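Local coordinates for DUF72 domain-containing protein (Thermotoga maritima, PDB 1VPQ) that is of unknown function but folds as a TIM barrel of the DUF72 family, with a sulfate held among basic side chains in the barrel, at residues E165-L170 and R192-T197; T176-D181 and Y199-F204; G20-D25 and S38-Y43; V16-F21 and R51-N56. All coordinates share one frame; numbering follows the deposited sequence. Where two conformers were deposited one is given.

Interaction 1: E165-L170 and R192-T197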
loop_
_atom_site.group_PDB
_atom_site.type_symbol
_atom_site.label_atom_id
_atom_site.label_comp_id
_atom_site.label_asym_id
_atom_site.label_seq_id
_atom_site.Cartn_x
_atom_site.Cartn_y
_atom_site.Cartn_z
ATOM N N GLU A 165 -11.699 18.580 -7.526
ATOM C CA GLU A 165 -10.485 18.951 -8.250
ATOM C C GLU A 165 -9.398 17.879 -8.143
ATOM O O GLU A 165 -8.646 17.653 -9.096
ATOM C CB GLU A 165 -9.949 20.291 -7.719
ATOM C CG GLU A 165 -10.750 21.528 -8.173
ATOM C CD GLU A 165 -11.750 22.048 -7.139
ATOM O OE1 GLU A 165 -12.393 21.249 -6.411
ATOM O OE2 GLU A 165 -11.900 23.287 -7.074
ATOM N N THR A 166 -9.318 17.227 -6.980
ATOM C CA THR A 166 -8.302 16.202 -6.733
ATOM C C THR A 166 -8.501 14.964 -7.606
ATOM O O THR A 166 -7.539 14.433 -8.143
ATOM C CB THR A 166 -8.264 15.784 -5.258
ATOM O OG1 THR A 166 -7.904 16.915 -4.452
ATOM C CG2 THR A 166 -7.257 14.680 -5.038
ATOM N N TYR A 167 -9.745 14.525 -7.752
ATOM C CA TYR A 167 -10.067 13.352 -8.565
ATOM C C TYR A 167 -9.953 13.653 -10.057
ATOM O O TYR A 167 -9.535 12.801 -10.827
ATOM C CB TYR A 167 -11.467 12.833 -8.223
ATOM C CG TYR A 167 -11.544 12.401 -6.799
ATOM C CD1 TYR A 167 -11.139 11.125 -6.423
ATOM C CD2 TYR A 167 -11.943 13.287 -5.809
ATOM C CE1 TYR A 167 -11.157 10.728 -5.099
ATOM C CE2 TYR A 167 -11.965 12.904 -4.477
ATOM C CZ TYR A 167 -11.577 11.620 -4.127
ATOM O OH TYR A 167 -11.608 11.228 -2.810
ATOM N N GLU A 168 -10.340 14.863 -10.451
ATOM C CA GLU A 168 -10.142 15.340 -11.817
ATOM C C GLU A 168 -8.659 15.376 -12.173
ATOM O O GLU A 168 -8.267 14.988 -13.274
ATOM C CB GLU A 168 -10.772 16.730 -12.004
ATOM C CG GLU A 168 -12.299 16.701 -11.938
ATOM C CD GLU A 168 -12.966 18.035 -12.274
ATOM O OE1 GLU A 168 -12.371 19.096 -11.980
ATOM O OE2 GLU A 168 -14.099 18.020 -12.821
ATOM N N PHE A 169 -7.832 15.838 -11.239
ATOM C CA PHE A 169 -6.392 15.851 -11.463
ATOM C C PHE A 169 -5.850 14.432 -11.680
ATOM O O PHE A 169 -5.135 14.172 -12.648
ATOM C CB PHE A 169 -5.641 16.534 -10.313
ATOM C CG PHE A 169 -4.148 16.442 -10.451
ATOM C CD1 PHE A 169 -3.454 17.323 -11.275
ATOM C CD2 PHE A 169 -3.442 15.442 -9.807
ATOM C CE1 PHE A 169 -2.068 17.216 -11.420
ATOM C CE2 PHE A 169 -2.071 15.330 -9.956
ATOM C CZ PHE A 169 -1.385 16.214 -10.759
ATOM N N LEU A 170 -6.190 13.525 -10.769
ATOM C CA LEU A 170 -5.715 12.148 -10.847
ATOM C C LEU A 170 -6.121 11.525 -12.186
ATOM O O LEU A 170 -5.276 11.003 -12.893
ATOM C CB LEU A 170 -6.244 11.321 -9.677
ATOM C CG LEU A 170 -5.787 11.727 -8.269
ATOM C CD1 LEU A 170 -6.464 10.875 -7.227
ATOM C CD2 LEU A 170 -4.279 11.633 -8.103
ATOM N N ARG A 192 -13.249 6.843 0.521
ATOM C CA ARG A 192 -13.899 7.163 -0.762
ATOM C C ARG A 192 -13.699 6.025 -1.766
ATOM O O ARG A 192 -12.633 5.914 -2.365
ATOM C CB ARG A 192 -13.344 8.475 -1.361
ATOM C CG ARG A 192 -13.722 9.786 -0.662
ATOM C CD ARG A 192 -14.957 9.639 0.193
ATOM N NE ARG A 192 -15.652 10.872 0.518
ATOM C CZ ARG A 192 -16.489 11.005 1.541
ATOM N NH1 ARG A 192 -16.705 9.996 2.379
ATOM N NH2 ARG A 192 -17.094 12.163 1.747
ATOM N N PRO A 193 -14.724 5.174 -1.959
ATOM C CA PRO A 193 -14.545 4.052 -2.866
ATOM C C PRO A 193 -14.761 4.514 -4.309
ATOM O O PRO A 193 -15.864 4.420 -4.851
ATOM C CB PRO A 193 -15.577 3.039 -2.377
ATOM C CG PRO A 193 -16.646 3.848 -1.726
ATOM C CD PRO A 193 -16.074 5.196 -1.372
ATOM N N ILE A 194 -13.678 5.034 -4.890
ATOM C CA ILE A 194 -13.687 5.723 -6.183
ATOM C C ILE A 194 -12.514 5.248 -7.030
ATOM O O ILE A 194 -11.433 4.941 -6.500
ATOM C CB ILE A 194 -13.575 7.265 -5.991
ATOM C CG1 ILE A 194 -14.895 7.838 -5.478
ATOM C CG2 ILE A 194 -13.200 7.986 -7.301
ATOM C CD1 ILE A 194 -14.734 9.200 -4.885
ATOM N N THR A 195 -12.731 5.194 -8.345
ATOM C CA THR A 195 -11.653 4.873 -9.284
ATOM C C THR A 195 -11.337 6.061 -10.197
ATOM O O THR A 195 -12.234 6.717 -10.719
ATOM C CB THR A 195 -11.987 3.646 -10.170
ATOM O OG1 THR A 195 -13.226 3.861 -10.854
ATOM C CG2 THR A 195 -12.083 2.392 -9.328
ATOM N N THR A 196 -10.044 6.321 -10.374
ATOM C CA THR A 196 -9.555 7.368 -11.267
ATOM C C THR A 196 -8.859 6.794 -12.510
ATOM O O THR A 196 -8.488 7.544 -13.413
ATOM C CB THR A 196 -8.544 8.240 -10.542
ATOM O OG1 THR A 196 -7.487 7.412 -10.050
ATOM C CG2 THR A 196 -9.197 8.970 -9.383
ATOM N N THR A 197 -8.670 5.471 -12.527
ATOM C CA THR A 197 -7.912 4.771 -13.561
ATOM C C THR A 197 -8.607 3.444 -13.868
ATOM O O THR A 197 -9.792 3.290 -13.588
ATOM C CB THR A 197 -6.451 4.514 -13.107
ATOM O OG1 THR A 197 -6.447 3.708 -11.926
ATOM C CG2 THR A 197 -5.732 5.818 -12.820
#
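The ring of Y167 is the main meeting point between helix 165-170 and the loop 192-197, and its surroundings are mostly apolar. I194 reaches over one face: its CD1 stands 4.3 Å from the ring centroid, 27° off the normal, a CH-pi contact, while its other branch, CG2, lies 3.9 Å from Y167 CD1. At the ring edge sits T196 CG2. The same methyl packs 3.8 Å from L170 CB: chi1 of 57° tucks T196 OG1 between the backbone N and the carbonyl carbon and leaves CG2 anti to the carbonyl carbon, facing L170. The polar groups turn elsewhere. The Y167 hydroxyl touches the aliphatic part of R192, OH to CG 3.3 Å, but its hydrogen bond goes to D162; T196 OG1 is bonded to the backbone oxygen of I175. The bent R192 chain leads away from the helix, and its NH1 forms a salt bridge with a bound sulfate. F177 of strand 176-181 packs against both segments, meeting Y167 edge-to-face (T-shaped) and touching L170, R192 and T196.

Interaction 2: T176-D181 and Y199-F204. With SO4 (sulfate ion), chain B.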
loop_
_atom_site.group_PDB
_atom_site.type_symbol
_atom_site.label_atom_id
_atom_site.label_comp_id
_atom_site.label_asym_id
_atom_site.label_seq_id
_atom_site.Cartn_x
_atom_site.Cartn_y
_atom_site.Cartn_z
ATOM N N THR A 176 -3.635 6.232 -10.142
ATOM C CA THR A 176 -4.595 5.390 -9.448
ATOM C C THR A 176 -4.825 5.925 -8.023
ATOM O O THR A 176 -3.879 6.213 -7.281
ATOM C CB THR A 176 -4.114 3.918 -9.432
ATOM O OG1 THR A 176 -4.097 3.406 -10.777
ATOM C CG2 THR A 176 -5.004 3.037 -8.556
ATOM N N PHE A 177 -6.098 6.067 -7.667
ATOM C CA PHE A 177 -6.501 6.572 -6.362
ATOM C C PHE A 177 -6.473 5.466 -5.297
ATOM O O PHE A 177 -7.082 4.405 -5.470
ATOM C CB PHE A 177 -7.907 7.186 -6.448
ATOM C CG PHE A 177 -8.447 7.616 -5.122
ATOM C CD1 PHE A 177 -7.903 8.709 -4.459
ATOM C CD2 PHE A 177 -9.477 6.915 -4.517
ATOM C CE1 PHE A 177 -8.387 9.104 -3.232
ATOM C CE2 PHE A 177 -9.963 7.301 -3.291
ATOM C CZ PHE A 177 -9.416 8.389 -2.641
ATOM N N VAL A 178 -5.757 5.717 -4.200
ATOM C CA VAL A 178 -5.724 4.792 -3.075
ATOM C C VAL A 178 -6.941 4.991 -2.181
ATOM O O VAL A 178 -7.059 6.001 -1.487
ATOM C CB VAL A 178 -4.452 4.958 -2.246
ATOM C CG1 VAL A 178 -4.481 4.050 -1.015
ATOM C CG2 VAL A 178 -3.243 4.626 -3.100
ATOM N N VAL A 179 -7.847 4.021 -2.208
ATOM C CA VAL A 179 -9.030 4.044 -1.347
ATOM C C VAL A 179 -8.585 3.598 0.043
ATOM O O VAL A 179 -8.115 2.479 0.217
ATOM C CB VAL A 179 -10.145 3.108 -1.847
ATOM C CG1 VAL A 179 -11.346 3.156 -0.895
ATOM C CG2 VAL A 179 -10.562 3.464 -3.274
ATOM N N VAL A 180 -8.751 4.475 1.026
ATOM C CA VAL A 180 -8.193 4.241 2.354
ATOM C C VAL A 180 -9.278 4.069 3.409
ATOM O O VAL A 180 -10.258 4.822 3.440
ATOM C CB VAL A 180 -7.315 5.413 2.819
ATOM C CG1 VAL A 180 -6.675 5.109 4.175
ATOM C CG2 VAL A 180 -6.250 5.710 1.827
ATOM N N ASP A 181 -9.086 3.075 4.279
ATOM C CA ASP A 181 -9.789 3.042 5.550
ATOM C C ASP A 181 -8.808 3.333 6.689
ATOM O O ASP A 181 -7.831 2.609 6.896
ATOM C CB ASP A 181 -10.523 1.726 5.794
ATOM C CG ASP A 181 -11.553 1.852 6.904
ATOM O OD1 ASP A 181 -12.614 2.470 6.662
ATOM O OD2 ASP A 181 -11.284 1.366 8.025
ATOM N N TYR A 199 -7.321 0.674 -12.565
ATOM C CA TYR A 199 -6.933 -0.133 -11.414
ATOM C C TYR A 199 -7.494 0.485 -10.136
ATOM O O TYR A 199 -7.624 1.708 -10.031
ATOM C CB TYR A 199 -5.407 -0.247 -11.318
ATOM C CG TYR A 199 -4.828 -1.020 -12.473
ATOM C CD1 TYR A 199 -4.802 -2.407 -12.453
ATOM C CD2 TYR A 199 -4.344 -0.368 -13.606
ATOM C CE1 TYR A 199 -4.290 -3.132 -13.526
ATOM C CE2 TYR A 199 -3.829 -1.084 -14.689
ATOM C CZ TYR A 199 -3.807 -2.466 -14.639
ATOM O OH TYR A 199 -3.302 -3.195 -15.698
ATOM N N ALA A 200 -7.859 -0.372 -9.186
ATOM C CA ALA A 200 -8.207 0.062 -7.826
ATOM C C ALA A 200 -7.121 -0.384 -6.861
ATOM O O ALA A 200 -6.471 -1.406 -7.072
ATOM C CB ALA A 200 -9.544 -0.499 -7.397
ATOM N N TYR A 201 -6.945 0.401 -5.804
ATOM C CA TYR A 201 -5.942 0.150 -4.788
ATOM C C TYR A 201 -6.553 0.500 -3.434
ATOM O O TYR A 201 -6.946 1.642 -3.224
ATOM C CB TYR A 201 -4.710 1.012 -5.067
ATOM C CG TYR A 201 -3.413 0.559 -4.402
ATOM C CD1 TYR A 201 -3.265 0.557 -3.015
ATOM C CD2 TYR A 201 -2.327 0.165 -5.171
ATOM C CE1 TYR A 201 -2.062 0.163 -2.421
ATOM C CE2 TYR A 201 -1.135 -0.226 -4.594
ATOM C CZ TYR A 201 -0.999 -0.221 -3.219
ATOM O OH TYR A 201 0.198 -0.620 -2.653
ATOM N N PHE A 202 -6.643 -0.473 -2.528
ATOM C CA PHE A 202 -7.201 -0.231 -1.192
ATOM C C PHE A 202 -6.135 -0.392 -0.142
ATOM O O PHE A 202 -5.356 -1.338 -0.204
ATOM C CB PHE A 202 -8.316 -1.220 -0.864
ATOM C CG PHE A 202 -9.505 -1.097 -1.747
ATOM C CD1 PHE A 202 -9.464 -1.571 -3.056
ATOM C CD2 PHE A 202 -10.673 -0.516 -1.279
ATOM C CE1 PHE A 202 -10.574 -1.460 -3.890
ATOM C CE2 PHE A 202 -11.783 -0.400 -2.104
ATOM C CZ PHE A 202 -11.731 -0.876 -3.416
ATOM N N ARG A 203 -6.128 0.507 0.841
ATOM C CA ARG A 203 -5.262 0.352 2.004
ATOM C C ARG A 203 -6.058 0.510 3.300
ATOM O O ARG A 203 -6.725 1.511 3.490
ATOM C CB ARG A 203 -4.106 1.344 1.950
ATOM C CG ARG A 203 -3.157 1.111 0.775
ATOM C CD ARG A 203 -1.887 1.919 0.939
ATOM N NE ARG A 203 -0.938 1.300 1.864
ATOM C CZ ARG A 203 -0.181 1.954 2.745
ATOM N NH1 ARG A 203 -0.275 3.264 2.893
ATOM N NH2 ARG A 203 0.658 1.279 3.517
ATOM N N PHE A 204 -5.979 -0.495 4.176
ATOM C CA PHE A 204 -6.698 -0.497 5.450
ATOM C C PHE A 204 -5.715 -0.424 6.611
ATOM O O PHE A 204 -4.925 -1.338 6.821
ATOM C CB PHE A 204 -7.564 -1.755 5.580
ATOM C CG PHE A 204 -8.495 -1.991 4.407
ATOM C CD1 PHE A 204 -9.232 -0.952 3.851
ATOM C CD2 PHE A 204 -8.652 -3.262 3.880
ATOM C CE1 PHE A 204 -10.093 -1.180 2.776
ATOM C CE2 PHE A 204 -9.515 -3.500 2.806
ATOM C CZ PHE A 204 -10.231 -2.458 2.257
HETATM S S SO4 B . 1.220 4.215 6.187
HETATM O O1 SO4 B . 0.315 5.012 5.365
HETATM O O2 SO4 B . 2.233 5.067 6.800
HETATM O O3 SO4 B . 0.436 3.569 7.229
HETATM O O4 SO4 B . 1.898 3.234 5.346
HETATM O O HOH W 1 -8.220 4.321 -9.267
#
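V179 uses both its backbone polar groups on strand 199-204: its N donates to Y201 O at 2.7 Å, and its O accepts from R203 N at 2.9 Å. D181 N then donates to R203 O, also at 2.9 Å, and the N-H of F177 is linked to Y199 O through one water. T176 OG1 is hydrogen-bonded to T197 OG1. These strands are parallel neighbours in the TIM barrel, joined here without an intervening helix, their short axes 28° apart. V178, V180, Y201 and R203 turn to one face of the sheet; V179, D181, F202 and F204 turn to the other. On the first, V178 CG1 lies 3.7 Å from R203 CG, packing alongside the aliphatic part of the arginine. A bend at chi3 (80°) turns the guanidinium to the sulfate: R203 NH2 meets sulfate O4 at 3.0 Å near the guanidinium plane, and R203 NH1 reaches sulfate O1 at 3.1 Å. R203 NH1 also forms a salt bridge with E155, and R203 NH2 one with E54, while K84, R157 and Y220 also hold the anion. Y201 OH is satisfied by E54 and T82. On the other face V179 CB packs 3.7 Å from F202 CD2, and the D181 carboxylate is taken by K184, R207 and Y224.

Interaction 3: G20-D25 and S38-Y43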
loop_
_atom_site.group_PDB
_atom_site.type_symbol
_atom_site.label_atom_id
_atom_site.label_comp_id
_atom_site.label_asym_id
_atom_site.label_seq_id
_atom_site.Cartn_x
_atom_site.Cartn_y
_atom_site.Cartn_z
ATOM N N GLY A 20 4.074 -5.546 4.091
ATOM C CA GLY A 20 5.204 -6.268 4.653
ATOM C C GLY A 20 4.816 -7.686 5.023
ATOM O O GLY A 20 3.632 -8.010 5.167
ATOM N N PHE A 21 5.832 -8.528 5.152
ATOM C CA PHE A 21 5.675 -9.919 5.583
ATOM C C PHE A 21 6.643 -10.291 6.715
ATOM O O PHE A 21 6.461 -11.312 7.365
ATOM C CB PHE A 21 5.922 -10.855 4.396
ATOM C CG PHE A 21 7.363 -10.902 3.956
ATOM C CD1 PHE A 21 8.248 -11.813 4.523
ATOM C CD2 PHE A 21 7.842 -10.020 2.997
ATOM C CE1 PHE A 21 9.578 -11.856 4.133
ATOM C CE2 PHE A 21 9.175 -10.055 2.604
ATOM C CZ PHE A 21 10.043 -10.980 3.174
ATOM N N SER A 22 7.669 -9.469 6.934
ATOM C CA SER A 22 8.797 -9.817 7.801
ATOM C C SER A 22 8.636 -9.214 9.196
ATOM O O SER A 22 9.247 -8.198 9.524
ATOM C CB SER A 22 10.108 -9.357 7.150
ATOM O OG SER A 22 11.240 -9.964 7.745
ATOM N N PHE A 23 7.799 -9.859 10.007
ATOM C CA PHE A 23 7.513 -9.427 11.377
ATOM C C PHE A 23 7.688 -10.591 12.349
ATOM O O PHE A 23 7.249 -11.704 12.067
ATOM C CB PHE A 23 6.077 -8.906 11.494
ATOM C CG PHE A 23 5.758 -7.754 10.576
ATOM C CD1 PHE A 23 6.161 -6.464 10.892
ATOM C CD2 PHE A 23 5.039 -7.958 9.406
ATOM C CE1 PHE A 23 5.860 -5.395 10.047
ATOM C CE2 PHE A 23 4.736 -6.896 8.556
ATOM C CZ PHE A 23 5.144 -5.613 8.878
ATOM N N GLU A 24 8.322 -10.324 13.489
ATOM C CA GLU A 24 8.466 -11.308 14.565
ATOM C C GLU A 24 7.194 -11.393 15.422
ATOM O O GLU A 24 6.833 -12.467 15.891
ATOM C CB GLU A 24 9.668 -10.959 15.443
ATOM C CG GLU A 24 11.027 -11.070 14.732
ATOM C CD GLU A 24 11.624 -12.474 14.797
ATOM O OE1 GLU A 24 11.026 -13.409 14.221
ATOM O OE2 GLU A 24 12.700 -12.639 15.420
ATOM N N ASP A 25 6.547 -10.247 15.638
ATOM C CA ASP A 25 5.161 -10.160 16.141
ATOM C C ASP A 25 4.223 -11.260 15.624
ATOM O O ASP A 25 3.355 -11.724 16.373
ATOM C CB ASP A 25 4.535 -8.809 15.724
ATOM C CG ASP A 25 4.595 -7.758 16.814
ATOM O OD1 ASP A 25 5.356 -7.935 17.790
ATOM O OD2 ASP A 25 3.874 -6.744 16.688
ATOM N N SER A 38 14.039 -16.441 7.512
ATOM C CA SER A 38 14.367 -16.703 6.106
ATOM C C SER A 38 13.285 -17.500 5.363
ATOM O O SER A 38 13.301 -17.559 4.136
ATOM C CB SER A 38 15.703 -17.441 6.008
ATOM O OG SER A 38 15.667 -18.638 6.761
ATOM N N GLN A 39 12.364 -18.117 6.109
ATOM C CA GLN A 39 11.232 -18.855 5.526
ATOM C C GLN A 39 9.904 -18.099 5.644
ATOM O O GLN A 39 8.852 -18.644 5.321
ATOM C CB GLN A 39 11.108 -20.232 6.186
ATOM N N PHE A 40 9.961 -16.846 6.096
ATOM C CA PHE A 40 8.766 -16.009 6.236
ATOM C C PHE A 40 8.069 -15.786 4.897
ATOM O O PHE A 40 6.847 -15.905 4.801
ATOM C CB PHE A 40 9.107 -14.622 6.811
ATOM C CG PHE A 40 9.318 -14.578 8.306
ATOM C CD1 PHE A 40 9.023 -15.656 9.130
ATOM C CD2 PHE A 40 9.785 -13.407 8.887
ATOM C CE1 PHE A 40 9.222 -15.574 10.505
ATOM C CE2 PHE A 40 9.983 -13.311 10.257
ATOM C CZ PHE A 40 9.702 -14.398 11.071
ATOM N N LEU A 41 8.842 -15.430 3.875
ATOM C CA LEU A 41 8.265 -15.122 2.572
ATOM C C LEU A 41 7.639 -16.365 1.932
ATOM O O LEU A 41 6.546 -16.290 1.394
ATOM C CB LEU A 41 9.296 -14.485 1.629
ATOM C CG LEU A 41 8.749 -14.108 0.238
ATOM C CD1 LEU A 41 7.603 -13.092 0.316
ATOM C CD2 LEU A 41 9.855 -13.589 -0.658
ATOM N N LYS A 42 8.340 -17.496 1.996
ATOM C CA LYS A 42 7.805 -18.759 1.489
ATOM C C LYS A 42 6.515 -19.146 2.215
ATOM O O LYS A 42 5.546 -19.555 1.577
ATOM C CB LYS A 42 8.831 -19.883 1.611
ATOM C CG LYS A 42 8.372 -21.203 1.005
ATOM C CD LYS A 42 9.505 -22.194 0.982
ATOM C CE LYS A 42 9.134 -23.468 0.242
ATOM N NZ LYS A 42 10.350 -24.307 0.001
ATOM N N TYR A 43 6.505 -18.998 3.539
ATOM C CA TYR A 43 5.309 -19.289 4.335
ATOM C C TYR A 43 4.155 -18.356 3.973
ATOM O O TYR A 43 3.005 -18.775 3.907
ATOM C CB TYR A 43 5.591 -19.192 5.840
ATOM C CG TYR A 43 4.568 -19.939 6.672
ATOM C CD1 TYR A 43 3.370 -19.334 7.059
ATOM C CD2 TYR A 43 4.781 -21.269 7.046
ATOM C CE1 TYR A 43 2.419 -20.028 7.820
ATOM C CE2 TYR A 43 3.837 -21.972 7.800
ATOM C CZ TYR A 43 2.660 -21.347 8.184
ATOM O OH TYR A 43 1.731 -22.040 8.934
#
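F21 of the loop 20-25 meets F40 and L41 at the start of helix 40-46. The apolar part of the contact centres on the ring of F21, which has a partner on each face. Over one lies L41, its CD1 4.0 Å from the centroid and 9° off the normal, a nearly axial CH-pi contact; L41 CB also approaches F21 CE1 at 3.6 Å. The other face is met by CB of the next residue, S22. F40 CB comes in at the edge, 3.7 Å from F21 CD1. The F21 side chain stands between its own backbone N and carbonyl carbon (chi1 70°), which brings the ring against the helix.

The second group of contacts sets loop polar atoms around the F40 ring. F23 O lies 3.7 Å from F40 CE2, approaching obliquely, whereas S22 OG is at the ring edge. E24 points away from the helix at its base, but a bend at chi2 (-87°) returns the carboxylate, placing OE1 at the edge, 3.6 Å from F40 CZ. That oxygen is buried by the contact and finds no hydrogen-bonding partner; the positive rim of the ring probably gives it a weak electrostatic contact at most. Y31 stacks on F40, and M71 of helix 65-72 touches both F21 and L41. This is the first beta-alpha connection of a TIM barrel, the loop leaving strand 13-18 packing back on the helix that follows it.

Interaction 4: V16-F21 and R51-N56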
loop_
_atom_site.group_PDB
_atom_site.type_symbol
_atom_site.label_atom_id
_atom_site.label_comp_id
_atom_site.label_asym_id
_atom_site.label_seq_id
_atom_site.Cartn_x
_atom_site.Cartn_y
_atom_site.Cartn_z
ATOM N N VAL A 16 -5.409 -9.668 -2.622
ATOM C CA VAL A 16 -5.285 -9.255 -1.221
ATOM C C VAL A 16 -3.958 -9.742 -0.609
ATOM O O VAL A 16 -3.516 -10.880 -0.835
ATOM C CB VAL A 16 -6.503 -9.687 -0.357
ATOM C CG1 VAL A 16 -6.711 -11.194 -0.401
ATOM C CG2 VAL A 16 -6.359 -9.197 1.105
ATOM N N GLY A 17 -3.331 -8.850 0.153
ATOM C CA GLY A 17 -2.146 -9.166 0.930
ATOM C C GLY A 17 -1.997 -8.202 2.094
ATOM O O GLY A 17 -2.958 -7.537 2.483
ATOM N N THR A 18 -0.789 -8.143 2.649
ATOM C CA THR A 18 -0.466 -7.250 3.762
ATOM C C THR A 18 0.683 -6.298 3.418
ATOM O O THR A 18 1.390 -6.479 2.426
ATOM C CB THR A 18 -0.044 -8.049 4.997
ATOM O OG1 THR A 18 0.984 -8.966 4.612
ATOM C CG2 THR A 18 -1.236 -8.813 5.600
ATOM N N SER A 19 0.856 -5.277 4.254
ATOM C CA SER A 19 1.981 -4.354 4.119
ATOM C C SER A 19 3.166 -4.949 4.855
ATOM O O SER A 19 3.250 -4.875 6.083
ATOM C CB SER A 19 1.654 -2.973 4.687
ATOM O OG SER A 19 0.674 -2.322 3.906
ATOM N N GLY A 20 4.074 -5.546 4.091
ATOM C CA GLY A 20 5.204 -6.268 4.653
ATOM C C GLY A 20 4.816 -7.686 5.023
ATOM O O GLY A 20 3.632 -8.010 5.167
ATOM N N PHE A 21 5.832 -8.528 5.152
ATOM C CA PHE A 21 5.675 -9.919 5.583
ATOM C C PHE A 21 6.643 -10.291 6.715
ATOM O O PHE A 21 6.461 -11.312 7.365
ATOM C CB PHE A 21 5.922 -10.855 4.396
ATOM C CG PHE A 21 7.363 -10.902 3.956
ATOM C CD1 PHE A 21 8.248 -11.813 4.523
ATOM C CD2 PHE A 21 7.842 -10.020 2.997
ATOM C CE1 PHE A 21 9.578 -11.856 4.133
ATOM C CE2 PHE A 21 9.175 -10.055 2.604
ATOM C CZ PHE A 21 10.043 -10.980 3.174
ATOM N N ARG A 51 -0.963 -13.747 -2.735
ATOM C CA ARG A 51 -0.308 -13.656 -4.043
ATOM C C ARG A 51 0.338 -12.285 -4.286
ATOM O O ARG A 51 0.821 -12.001 -5.375
ATOM C CB ARG A 51 -1.339 -13.934 -5.134
ATOM C CG ARG A 51 -1.996 -15.319 -5.029
ATOM C CD ARG A 51 -1.416 -16.294 -6.038
ATOM N NE ARG A 51 -1.604 -15.799 -7.403
ATOM C CZ ARG A 51 -2.745 -15.854 -8.087
ATOM N NH1 ARG A 51 -3.845 -16.394 -7.554
ATOM N NH2 ARG A 51 -2.780 -15.360 -9.322
ATOM N N ILE A 52 0.341 -11.438 -3.262
ATOM C CA ILE A 52 0.868 -10.084 -3.380
ATOM C C ILE A 52 1.280 -9.570 -2.002
ATOM O O ILE A 52 0.738 -10.003 -0.979
ATOM C CB ILE A 52 -0.168 -9.122 -4.061
ATOM C CG1 ILE A 52 0.526 -7.879 -4.625
ATOM C CG2 ILE A 52 -1.290 -8.720 -3.093
ATOM C CD1 ILE A 52 -0.359 -7.023 -5.528
ATOM N N VAL A 53 2.251 -8.664 -1.988
ATOM C CA VAL A 53 2.650 -7.983 -0.765
ATOM C C VAL A 53 3.095 -6.577 -1.142
ATOM O O VAL A 53 3.622 -6.362 -2.227
ATOM C CB VAL A 53 3.767 -8.758 0.006
ATOM C CG1 VAL A 53 5.070 -8.816 -0.788
ATOM C CG2 VAL A 53 4.008 -8.158 1.384
ATOM N N GLU A 54 2.844 -5.625 -0.251
ATOM C CA GLU A 54 3.246 -4.236 -0.430
ATOM C C GLU A 54 4.506 -3.974 0.392
ATOM O O GLU A 54 4.521 -4.219 1.592
ATOM C CB GLU A 54 2.116 -3.330 0.035
ATOM C CG GLU A 54 2.373 -1.845 -0.093
ATOM C CD GLU A 54 1.310 -1.039 0.614
ATOM O OE1 GLU A 54 1.444 -0.866 1.842
ATOM O OE2 GLU A 54 0.349 -0.593 -0.060
ATOM N N LEU A 55 5.548 -3.454 -0.256
ATOM C CA LEU A 55 6.859 -3.304 0.381
ATOM C C LEU A 55 7.361 -1.859 0.485
ATOM O O LEU A 55 7.032 -1.002 -0.330
ATOM C CB LEU A 55 7.889 -4.161 -0.357
ATOM C CG LEU A 55 7.647 -5.672 -0.229
ATOM C CD1 LEU A 55 8.453 -6.446 -1.245
ATOM C CD2 LEU A 55 7.962 -6.160 1.179
ATOM N N ASN A 56 8.157 -1.616 1.522
ATOM C CA ASN A 56 8.833 -0.346 1.716
ATOM C C ASN A 56 10.270 -0.618 2.130
ATOM O O ASN A 56 10.546 -0.945 3.287
ATOM C CB ASN A 56 8.115 0.494 2.777
ATOM C CG ASN A 56 8.803 1.831 3.045
ATOM O OD1 ASN A 56 9.439 2.417 2.166
ATOM N ND2 ASN A 56 8.666 2.320 4.269
HETATM O O HOH W 2 -3.761 -12.897 -3.009
#
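S19 and E54 make the shortest polar contact here: S19 OG donates to E54 OE1 at 2.6 Å, coming from above the carboxylate plane, 49° out of it. The extended E54 side chain, with CG anti to the backbone N, carries the carboxylate on to R203 and Y201 of strand 199-204. The backbones join beside this pair: E54 N donates to T18 O at 3.2 Å in an almost straight bond (177°), and G20 N donates to E54 O at 2.9 Å. Within its own segment, T18 OG1 donates to G20 O. Strands 13-18 and 52-55 are the first and second of the TIM barrel, and their pairing closes the ring of parallel strands. Towards their starts the pairing opens, and a water spans V16 O and R51 N. There G17 CA lies 3.6 Å from I52 O, a contact made possible by the missing side chain. Further out, V53 CG2 packs 3.3 Å from T18 O and also against the backbone of G20. L55 CD2 reaches the edge of the F21 ring, 4.3 Å from F21 CD2.

The four contacts run from the inside of a TIM barrel to its outer helices. Interactions 2 and 4, with centres 14 Å apart, meet inside the barrel: R203 NH2 forms a salt bridge with E54 OE1 at 2.8 Å, and Y201 OH lies 2.6 Å from E54 OE2, a probable hydrogen bond. E54 thus links the pairing of strands 13-18 and 52-55 to the arginine holding the sulfate, which may mark a binding pocket. Interaction 1 adjoins interaction 2 on the outside, T197 OG1 lying 2.6 Å from T176 OG1, a probable hydrogen bond. Interaction 3 shares G20 and F21 with interaction 4, its centre about 34 Å from that of interaction 1 across the chain's centre.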